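Local coordinates for protein ornithine cyclodeaminase (Methanococcus maripaludis S2, PDB 3C2Q) that catalyses the conversion of L-ornithine to L-proline with release of ammonia, using NAD(+) as cofactor, at residues 27-41 against 48-61. Residues are numbered along the deposited sequence; the frame is centred on the assembly and turned at random.
With IMD (imidazole), chain G.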
ATOM      1  N   TYR B  27     -19.335  29.762  12.328  1.00 24.53           N
ATOM      2  CA  TYR B  27     -19.139  28.396  12.782  1.00 24.44           C
ATOM      3  C   TYR B  27     -19.096  27.472  11.552  1.00 23.78           C
ATOM      4  O   TYR B  27     -19.947  27.566  10.630  1.00 21.80           O
ATOM      5  CB  TYR B  27     -20.266  27.981  13.737  1.00 24.23           C
ATOM      6  CG  TYR B  27     -20.192  26.534  14.239  1.00 24.45           C
ATOM      7  CD1 TYR B  27     -19.299  26.166  15.245  1.00 24.85           C
ATOM      8  CD2 TYR B  27     -21.021  25.553  13.709  1.00 25.05           C
ATOM      9  CE1 TYR B  27     -19.231  24.850  15.708  1.00 25.46           C
ATOM     10  CE2 TYR B  27     -20.972  24.236  14.166  1.00 24.34           C
ATOM     11  CZ  TYR B  27     -20.078  23.895  15.154  1.00 24.33           C
ATOM     12  OH  TYR B  27     -20.071  22.605  15.600  1.00 24.16           O
ATOM     13  N   SER B  28     -18.064  26.625  11.527  1.00 23.90           N
ATOM     14  CA  SER B  28     -17.898  25.631  10.457  1.00 22.94           C
ATOM     15  C   SER B  28     -18.219  24.267  11.069  1.00 22.14           C
ATOM     16  O   SER B  28     -17.631  23.900  12.071  1.00 22.96           O
ATOM     17  CB  SER B  28     -16.464  25.680   9.906  1.00 23.45           C
ATOM     18  OG  SER B  28     -16.325  24.824   8.790  1.00 23.93           O
ATOM     19  N   THR B  29     -19.179  23.546  10.489  1.00 20.87           N
ATOM     20  CA  THR B  29     -19.807  22.420  11.140  1.00 20.34           C
ATOM     21  C   THR B  29     -18.883  21.181  11.188  1.00 20.12           C
ATOM     22  O   THR B  29     -17.974  21.030  10.352  1.00 18.84           O
ATOM     23  CB  THR B  29     -21.086  22.002  10.398  1.00 20.76           C
ATOM     24  OG1 THR B  29     -20.784  21.861   9.000  1.00 21.44           O
ATOM     25  CG2 THR B  29     -22.207  23.093  10.549  1.00 22.47           C
ATOM     26  N   THR B  30     -19.154  20.333  12.175  1.00 20.16           N
ATOM     27  CA  THR B  30     -18.703  18.953  12.219  1.00 19.96           C
ATOM     28  C   THR B  30     -19.671  18.093  11.398  1.00 20.53           C
ATOM     29  O   THR B  30     -20.643  18.605  10.790  1.00 19.72           O
ATOM     30  CB  THR B  30     -18.706  18.415  13.658  1.00 20.25           C
ATOM     31  OG1 THR B  30     -20.058  18.212  14.077  1.00 19.57           O
ATOM     32  CG2 THR B  30     -17.972  19.371  14.639  1.00 20.38           C
ATOM     33  N   ASN B  31     -19.437  16.774  11.366  1.00 19.69           N
ATOM     34  CA  ASN B  31     -20.412  15.905  10.737  1.00 20.34           C
ATOM     35  C   ASN B  31     -21.486  15.378  11.729  1.00 20.29           C
ATOM     36  O   ASN B  31     -22.285  14.498  11.401  1.00 18.88           O
ATOM     37  CB  ASN B  31     -19.720  14.760   9.948  1.00 20.90           C
ATOM     38  CG  ASN B  31     -18.878  13.858  10.823  1.00 21.12           C
ATOM     39  OD1 ASN B  31     -18.406  14.260  11.886  1.00 22.73           O
ATOM     40  ND2 ASN B  31     -18.638  12.627  10.349  1.00 20.86           N
ATOM     41  N   HIS B  32     -21.509  15.942  12.936  1.00 20.25           N
ATOM     42  CA  HIS B  32     -22.432  15.476  13.974  1.00 21.29           C
ATOM     43  C   HIS B  32     -23.739  16.287  14.055  1.00 22.17           C
ATOM     44  O   HIS B  32     -23.746  17.475  13.742  1.00 22.06           O
ATOM     45  CB  HIS B  32     -21.749  15.520  15.339  1.00 21.26           C
ATOM     46  CG  HIS B  32     -20.390  14.881  15.371  1.00 22.36           C
ATOM     47  ND1 HIS B  32     -20.178  13.559  15.037  1.00 21.88           N
ATOM     48  CD2 HIS B  32     -19.187  15.375  15.739  1.00 20.15           C
ATOM     49  CE1 HIS B  32     -18.892  13.274  15.179  1.00 21.47           C
ATOM     50  NE2 HIS B  32     -18.266  14.366  15.588  1.00 21.91           N
ATOM     51  N   PRO B  33     -24.838  15.645  14.516  1.00 23.32           N
ATOM     52  CA  PRO B  33     -26.073  16.401  14.772  1.00 24.08           C
ATOM     53  C   PRO B  33     -25.794  17.554  15.711  1.00 24.18           C
ATOM     54  O   PRO B  33     -25.077  17.415  16.708  1.00 24.19           O
ATOM     55  CB  PRO B  33     -27.036  15.384  15.423  1.00 24.17           C
ATOM     56  CG  PRO B  33     -26.306  14.068  15.483  1.00 24.71           C
ATOM     57  CD  PRO B  33     -24.973  14.201  14.782  1.00 23.91           C
ATOM     58  N   THR B  34     -26.312  18.717  15.363  1.00 25.39           N
ATOM     59  CA  THR B  34     -26.009  19.932  16.142  1.00 26.77           C
ATOM     60  C   THR B  34     -27.342  20.624  16.490  1.00 27.92           C
ATOM     61  O   THR B  34     -28.273  20.605  15.673  1.00 27.74           O
ATOM     62  CB  THR B  34     -25.090  20.875  15.324  1.00 27.27           C
ATOM     63  OG1 THR B  34     -23.868  20.178  15.006  1.00 26.36           O
ATOM     64  CG2 THR B  34     -24.772  22.207  16.095  1.00 26.41           C
ATOM     65  N   HIS B  35     -27.431  21.199  17.694  1.00 28.89           N
ATOM     66  CA  HIS B  35     -28.596  22.018  18.055  1.00 30.65           C
ATOM     67  C   HIS B  35     -28.122  23.432  18.322  1.00 30.21           C
ATOM     68  O   HIS B  35     -26.974  23.631  18.738  1.00 30.56           O
ATOM     69  CB  HIS B  35     -29.321  21.461  19.285  1.00 31.04           C
ATOM     70  CG  HIS B  35     -29.837  20.065  19.112  1.00 34.84           C
ATOM     71  ND1 HIS B  35     -30.249  19.294  20.172  1.00 39.73           N
ATOM     72  CD2 HIS B  35     -29.990  19.291  18.011  1.00 39.00           C
ATOM     73  CE1 HIS B  35     -30.647  18.111  19.736  1.00 40.03           C
ATOM     74  NE2 HIS B  35     -30.490  18.080  18.428  1.00 40.01           N
ATOM     75  N   VAL B  36     -28.982  24.412  18.037  1.00 29.85           N
ATOM     76  CA  VAL B  36     -28.655  25.819  18.296  1.00 29.97           C
ATOM     77  C   VAL B  36     -29.710  26.488  19.211  1.00 30.24           C
ATOM     78  O   VAL B  36     -30.898  26.242  19.081  1.00 29.66           O
ATOM     79  CB  VAL B  36     -28.521  26.638  16.997  1.00 29.71           C
ATOM     80  CG1 VAL B  36     -27.201  26.292  16.277  1.00 32.00           C
ATOM     81  CG2 VAL B  36     -29.745  26.416  16.066  1.00 28.56           C
ATOM     82  N   LYS B  37     -29.260  27.321  20.137  1.00 31.36           N
ATOM     83  CA  LYS B  37     -30.195  27.971  21.056  1.00 32.84           C
ATOM     84  C   LYS B  37     -30.619  29.306  20.474  1.00 32.42           C
ATOM     85  O   LYS B  37     -29.799  30.206  20.257  1.00 32.00           O
ATOM     86  CB  LYS B  37     -29.580  28.155  22.438  1.00 33.27           C
ATOM     87  CG  LYS B  37     -30.625  28.468  23.517  1.00 35.39           C
ATOM     88  CD  LYS B  37     -30.027  28.447  24.890  1.00 37.77           C
ATOM     89  CE  LYS B  37     -31.040  28.894  25.939  1.00 41.24           C
ATOM     90  NZ  LYS B  37     -30.571  28.475  27.296  1.00 40.86           N
ATOM     91  N   VAL B  38     -31.912  29.394  20.192  1.00 33.78           N
ATOM     92  CA  VAL B  38     -32.501  30.564  19.557  1.00 34.77           C
ATOM     93  C   VAL B  38     -33.777  30.950  20.330  1.00 35.30           C
ATOM     94  O   VAL B  38     -34.673  30.119  20.527  1.00 34.20           O
ATOM     95  CB  VAL B  38     -32.819  30.294  18.056  1.00 35.06           C
ATOM     96  CG1 VAL B  38     -33.459  31.515  17.397  1.00 35.07           C
ATOM     97  CG2 VAL B  38     -31.526  29.862  17.286  1.00 35.04           C
ATOM     98  N   ASN B  39     -33.841  32.218  20.743  1.00 36.15           N
ATOM     99  CA  ASN B  39     -34.961  32.733  21.561  1.00 37.41           C
ATOM    100  C   ASN B  39     -35.259  31.764  22.687  1.00 37.79           C
ATOM    101  O   ASN B  39     -36.390  31.284  22.830  1.00 37.84           O
ATOM    102  CB  ASN B  39     -36.190  33.010  20.692  1.00 37.46           C
ATOM    103  CG  ASN B  39     -35.967  34.163  19.710  1.00 39.58           C
ATOM    104  OD1 ASN B  39     -36.362  34.084  18.542  1.00 41.98           O
ATOM    105  ND2 ASN B  39     -35.318  35.236  20.175  1.00 40.58           N
ATOM    106  N   ASP B  40     -34.193  31.433  23.421  1.00 38.58           N
ATOM    107  CA  ASP B  40     -34.204  30.507  24.568  1.00 40.50           C
ATOM    108  C   ASP B  40     -34.773  29.097  24.351  1.00 40.31           C
ATOM    109  O   ASP B  40     -35.158  28.434  25.308  1.00 40.75           O
ATOM    110  CB  ASP B  40     -34.854  31.178  25.796  1.00 41.97           C
ATOM    111  CG  ASP B  40     -34.376  32.612  25.991  1.00 44.11           C
ATOM    112  OD1 ASP B  40     -33.197  32.810  26.360  1.00 49.23           O
ATOM    113  OD2 ASP B  40     -35.175  33.540  25.747  1.00 47.95           O
ATOM    114  N   GLU B  41     -34.845  28.648  23.101  1.00 39.91           N
ATOM    115  CA  GLU B  41     -35.227  27.268  22.798  1.00 39.77           C
ATOM    116  C   GLU B  41     -34.134  26.607  21.951  1.00 38.48           C
ATOM    117  O   GLU B  41     -33.521  27.268  21.110  1.00 37.48           O
ATOM    118  CB  GLU B  41     -36.521  27.216  21.995  1.00 40.25           C
ATOM    119  CG  GLU B  41     -37.763  27.759  22.669  1.00 45.44           C
ATOM    120  CD  GLU B  41     -38.777  28.240  21.634  1.00 52.07           C
ATOM    121  OE1 GLU B  41     -39.251  27.395  20.834  1.00 54.25           O
ATOM    122  OE2 GLU B  41     -39.079  29.466  21.612  1.00 54.91           O
ATOM    123  N   PRO B  48     -27.293  17.325   9.234  1.00 23.45           N
ATOM    124  CA  PRO B  48     -25.923  17.483   9.693  1.00 22.78           C
ATOM    125  C   PRO B  48     -24.931  17.027   8.596  1.00 22.83           C
ATOM    126  O   PRO B  48     -25.201  16.039   7.928  1.00 23.03           O
ATOM    127  CB  PRO B  48     -25.843  16.599  10.937  1.00 21.48           C
ATOM    128  CG  PRO B  48     -27.086  15.816  10.999  1.00 24.07           C
ATOM    129  CD  PRO B  48     -28.109  16.520  10.166  1.00 23.40           C
ATOM    130  N   LYS B  49     -23.841  17.782   8.409  1.00 23.04           N
ATOM    131  CA  LYS B  49     -22.876  17.591   7.307  1.00 22.28           C
ATOM    132  C   LYS B  49     -21.718  18.512   7.639  1.00 22.78           C
ATOM    133  O   LYS B  49     -21.952  19.648   8.049  1.00 21.93           O
ATOM    134  CB  LYS B  49     -23.513  17.988   5.967  1.00 23.12           C
ATOM    135  CG  LYS B  49     -22.614  17.859   4.701  1.00 23.14           C
ATOM    136  CD  LYS B  49     -22.261  19.225   4.101  1.00 24.76           C
ATOM    137  CE  LYS B  49     -21.306  19.146   2.910  1.00 25.22           C
ATOM    138  NZ  LYS B  49     -19.906  18.774   3.315  1.00 28.27           N
HETATM  139  N   MSE B  50     -20.473  18.041   7.460  1.00 21.08           N
HETATM  140  CA  MSE B  50     -19.280  18.773   7.897  1.00 20.79           C
HETATM  141  C   MSE B  50     -18.918  19.920   6.965  1.00 20.42           C
HETATM  142  O   MSE B  50     -19.349  19.943   5.800  1.00 20.39           O
HETATM  143  CB  MSE B  50     -18.082  17.795   7.963  1.00 19.82           C
HETATM  144  CG  MSE B  50     -17.588  17.382   6.590  1.00 19.37           C
HETATM  145 SE   MSE B  50     -15.964  16.239   6.777  1.00 29.24          SE
HETATM  146  CE  MSE B  50     -16.839  14.625   7.461  1.00 21.25           C
ATOM    147  N   ASP B  51     -18.063  20.833   7.437  1.00 19.79           N
ATOM    148  CA  ASP B  51     -17.460  21.842   6.555  1.00 20.25           C
ATOM    149  C   ASP B  51     -18.528  22.696   5.858  1.00 20.26           C
ATOM    150  O   ASP B  51     -18.387  23.102   4.693  1.00 20.69           O
ATOM    151  CB  ASP B  51     -16.528  21.163   5.509  1.00 20.48           C
ATOM    152  CG  ASP B  51     -15.332  20.481   6.142  1.00 21.13           C
ATOM    153  OD1 ASP B  51     -14.982  20.765   7.322  1.00 21.58           O
ATOM    154  OD2 ASP B  51     -14.700  19.654   5.438  1.00 21.74           O
ATOM    155  N   ALA B  52     -19.615  22.943   6.582  1.00 20.41           N
ATOM    156  CA  ALA B  52     -20.698  23.770   6.090  1.00 21.57           C
ATOM    157  C   ALA B  52     -21.098  24.791   7.183  1.00 21.93           C
ATOM    158  O   ALA B  52     -20.441  24.916   8.218  1.00 21.40           O
ATOM    159  CB  ALA B  52     -21.893  22.902   5.673  1.00 20.00           C
ATOM    160  N   VAL B  53     -22.157  25.547   6.933  1.00 24.16           N
ATOM    161  CA  VAL B  53     -22.536  26.557   7.930  1.00 25.48           C
ATOM    162  C   VAL B  53     -23.952  26.315   8.439  1.00 24.81           C
ATOM    163  O   VAL B  53     -24.751  25.589   7.829  1.00 25.25           O
ATOM    164  CB  VAL B  53     -22.371  28.035   7.427  1.00 26.37           C
ATOM    165  CG1 VAL B  53     -20.946  28.308   7.015  1.00 28.94           C
ATOM    166  CG2 VAL B  53     -23.300  28.311   6.301  1.00 27.31           C
ATOM    167  N   ILE B  54     -24.271  26.947   9.553  1.00 23.86           N
ATOM    168  CA  ILE B  54     -25.608  26.795  10.069  1.00 23.40           C
ATOM    169  C   ILE B  54     -26.403  28.079   9.808  1.00 24.85           C
ATOM    170  O   ILE B  54     -26.005  29.172  10.254  1.00 24.20           O
ATOM    171  CB  ILE B  54     -25.564  26.406  11.544  1.00 23.57           C
ATOM    172  CG1 ILE B  54     -24.939  24.990  11.657  1.00 22.40           C
ATOM    173  CG2 ILE B  54     -26.984  26.480  12.182  1.00 22.60           C
ATOM    174  CD1 ILE B  54     -24.873  24.430  13.074  1.00 20.12           C
ATOM    175  N   VAL B  55     -27.495  27.933   9.069  1.00 25.21           N
ATOM    176  CA  VAL B  55     -28.348  29.071   8.733  1.00 26.82           C
ATOM    177  C   VAL B  55     -29.600  28.911   9.607  1.00 28.08           C
ATOM    178  O   VAL B  55     -30.204  27.838   9.648  1.00 28.10           O
ATOM    179  CB  VAL B  55     -28.650  29.108   7.222  1.00 26.23           C
ATOM    180  CG1 VAL B  55     -29.767  30.111   6.850  1.00 25.80           C
ATOM    181  CG2 VAL B  55     -27.353  29.416   6.445  1.00 24.65           C
ATOM    182  N   VAL B  56     -29.931  29.979  10.327  1.00 29.99           N
ATOM    183  CA  VAL B  56     -31.076  29.998  11.246  1.00 31.44           C
ATOM    184  C   VAL B  56     -32.212  30.875  10.676  1.00 32.67           C
ATOM    185  O   VAL B  56     -31.964  31.944  10.077  1.00 32.61           O
ATOM    186  CB  VAL B  56     -30.630  30.501  12.642  1.00 31.27           C
ATOM    187  CG1 VAL B  56     -31.781  30.464  13.647  1.00 31.27           C
ATOM    188  CG2 VAL B  56     -29.452  29.668  13.153  1.00 32.15           C
ATOM    189  N   TYR B  57     -33.433  30.376  10.831  1.00 34.37           N
ATOM    190  CA  TYR B  57     -34.663  31.072  10.463  1.00 36.27           C
ATOM    191  C   TYR B  57     -35.440  31.266  11.773  1.00 36.38           C
ATOM    192  O   TYR B  57     -36.289  30.458  12.103  1.00 35.71           O
ATOM    193  CB  TYR B  57     -35.459  30.215   9.490  1.00 36.80           C
ATOM    194  CG  TYR B  57     -34.633  29.767   8.298  1.00 38.88           C
ATOM    195  CD1 TYR B  57     -34.364  30.644   7.248  1.00 38.86           C
ATOM    196  CD2 TYR B  57     -34.103  28.472   8.236  1.00 40.05           C
ATOM    197  CE1 TYR B  57     -33.597  30.242   6.154  1.00 40.08           C
ATOM    198  CE2 TYR B  57     -33.333  28.061   7.136  1.00 39.65           C
ATOM    199  CZ  TYR B  57     -33.087  28.955   6.110  1.00 40.17           C
ATOM    200  OH  TYR B  57     -32.336  28.567   5.018  1.00 40.80           O
ATOM    201  N   PRO B  58     -35.086  32.289  12.553  1.00 37.49           N
ATOM    202  CA  PRO B  58     -35.652  32.340  13.901  1.00 39.38           C
ATOM    203  C   PRO B  58     -37.185  32.345  13.933  1.00 40.90           C
ATOM    204  O   PRO B  58     -37.774  31.664  14.786  1.00 41.75           O
ATOM    205  CB  PRO B  58     -35.045  33.612  14.490  1.00 38.93           C
ATOM    206  CG  PRO B  58     -33.790  33.847  13.675  1.00 38.07           C
ATOM    207  CD  PRO B  58     -34.175  33.414  12.297  1.00 37.73           C
ATOM    208  N   GLU B  59     -37.813  33.048  12.982  1.00 42.63           N
ATOM    209  CA  GLU B  59     -39.284  33.175  12.891  1.00 44.06           C
ATOM    210  C   GLU B  59     -39.974  31.865  12.550  1.00 44.43           C
ATOM    211  O   GLU B  59     -41.166  31.677  12.849  1.00 44.73           O
ATOM    212  CB  GLU B  59     -39.669  34.233  11.849  1.00 45.27           C
ATOM    213  CG  GLU B  59     -39.997  35.618  12.428  1.00 48.52           C
ATOM    214  CD  GLU B  59     -38.813  36.601  12.505  1.00 53.23           C
ATOM    215  OE1 GLU B  59     -37.744  36.197  13.021  1.00 55.58           O
ATOM    216  OE2 GLU B  59     -38.966  37.792  12.075  1.00 51.97           O
ATOM    217  N   GLU B  60     -39.226  30.949  11.930  1.00 43.60           N
ATOM    218  CA  GLU B  60     -39.745  29.627  11.612  1.00 43.09           C
ATOM    219  C   GLU B  60     -39.363  28.587  12.671  1.00 41.10           C
ATOM    220  O   GLU B  60     -39.797  27.438  12.599  1.00 41.57           O
ATOM    221  CB  GLU B  60     -39.305  29.212  10.198  1.00 43.27           C
ATOM    222  CG  GLU B  60     -39.704  30.229   9.130  1.00 45.13           C
ATOM    223  CD  GLU B  60     -39.114  29.950   7.745  1.00 46.71           C
ATOM    224  OE1 GLU B  60     -39.197  28.790   7.259  1.00 50.98           O
ATOM    225  OE2 GLU B  60     -38.587  30.911   7.125  1.00 50.94           O
ATOM    226  N   LYS B  61     -38.595  29.007  13.676  1.00 39.62           N
ATOM    227  CA  LYS B  61     -38.019  28.087  14.675  1.00 38.89           C
ATOM    228  C   LYS B  61     -37.383  26.849  13.994  1.00 37.91           C
ATOM    229  O   LYS B  61     -37.646  25.698  14.351  1.00 36.34           O
ATOM    230  CB  LYS B  61     -39.051  27.672  15.731  1.00 39.47           C
ATOM    231  CG  LYS B  61     -39.579  28.854  16.538  1.00 40.02           C
ATOM    232  CD  LYS B  61     -40.775  28.474  17.357  1.00 43.41           C
ATOM    233  CE  LYS B  61     -41.062  29.599  18.351  1.00 45.03           C
ATOM    234  NZ  LYS B  61     -41.781  29.087  19.554  1.00 45.99           N
TER
HETATM  235  N1  IMD G 503     -17.909  22.201  17.255  1.00 28.12           N
HETATM  236  C2  IMD G 503     -16.826  22.073  16.440  1.00 28.90           C
HETATM  237  N3  IMD G 503     -15.721  21.913  17.226  1.00 31.15           N
HETATM  238  C4  IMD G 503     -16.107  22.001  18.521  1.00 28.79           C
HETATM  239  C5  IMD G 503     -17.480  22.181  18.538  1.00 27.80           C
HETATM  240  O   HOH W   1     -22.383  28.762  10.802  1.00 22.88           O
HETATM  241  O   HOH W   2     -15.517  22.271   9.554  1.00 23.76           O
HETATM  242  O   HOH W   3     -23.323  18.978  11.414  1.00 22.11           O
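T29 points its side chain into segment 48-61, and its hydroxyl sits between two backbone groups. OG1 donates to the K49 carbonyl O at 2.7 Å, lying in the carbonyl plane on a lone pair, and accepts from A52 N at 2.9 Å. A chi1 of 50° tucks OG1 between the backbone N and C and sends CG2 anti to the carbonyl carbon, 3.5 Å from I54 CG1. Backbone bonds from T29 N to A52 O and from D51 N to T29 O fasten the same residue on both its N-H and C=O. A valine here, lacking the hydroxyl, would probably leave K49 O without this donor and A52 N without its acceptor, weakening the hold on the 49-52 backbone. I54 CD1 ends among T29 CG2, T34 CG2 (3.8 Å) and, obliquely, the Y27 ring. Strands 34-38 and 53-57 are not sheet neighbours: 41-46 and 62-66 separate them in the mixed sheet, and their axes approach to 9.7 Å at 38° with side chains packed between, consistent with a strongly curved sheet; L78 also touches V36 and I54. Further along, V36 and I54 lie alongside, running opposite ways, V36 CG1 4.1 Å from I54 CG2, whereas V38 CG2 and V56 CG1 meet tip to tip at 3.7 Å. Beyond the type I' turn 38-41, the extended K61 chain brings NZ 3.3 Å from E41 OE1, a salt bridge whose hydrogen bonds to both carboxylate oxygens are weak.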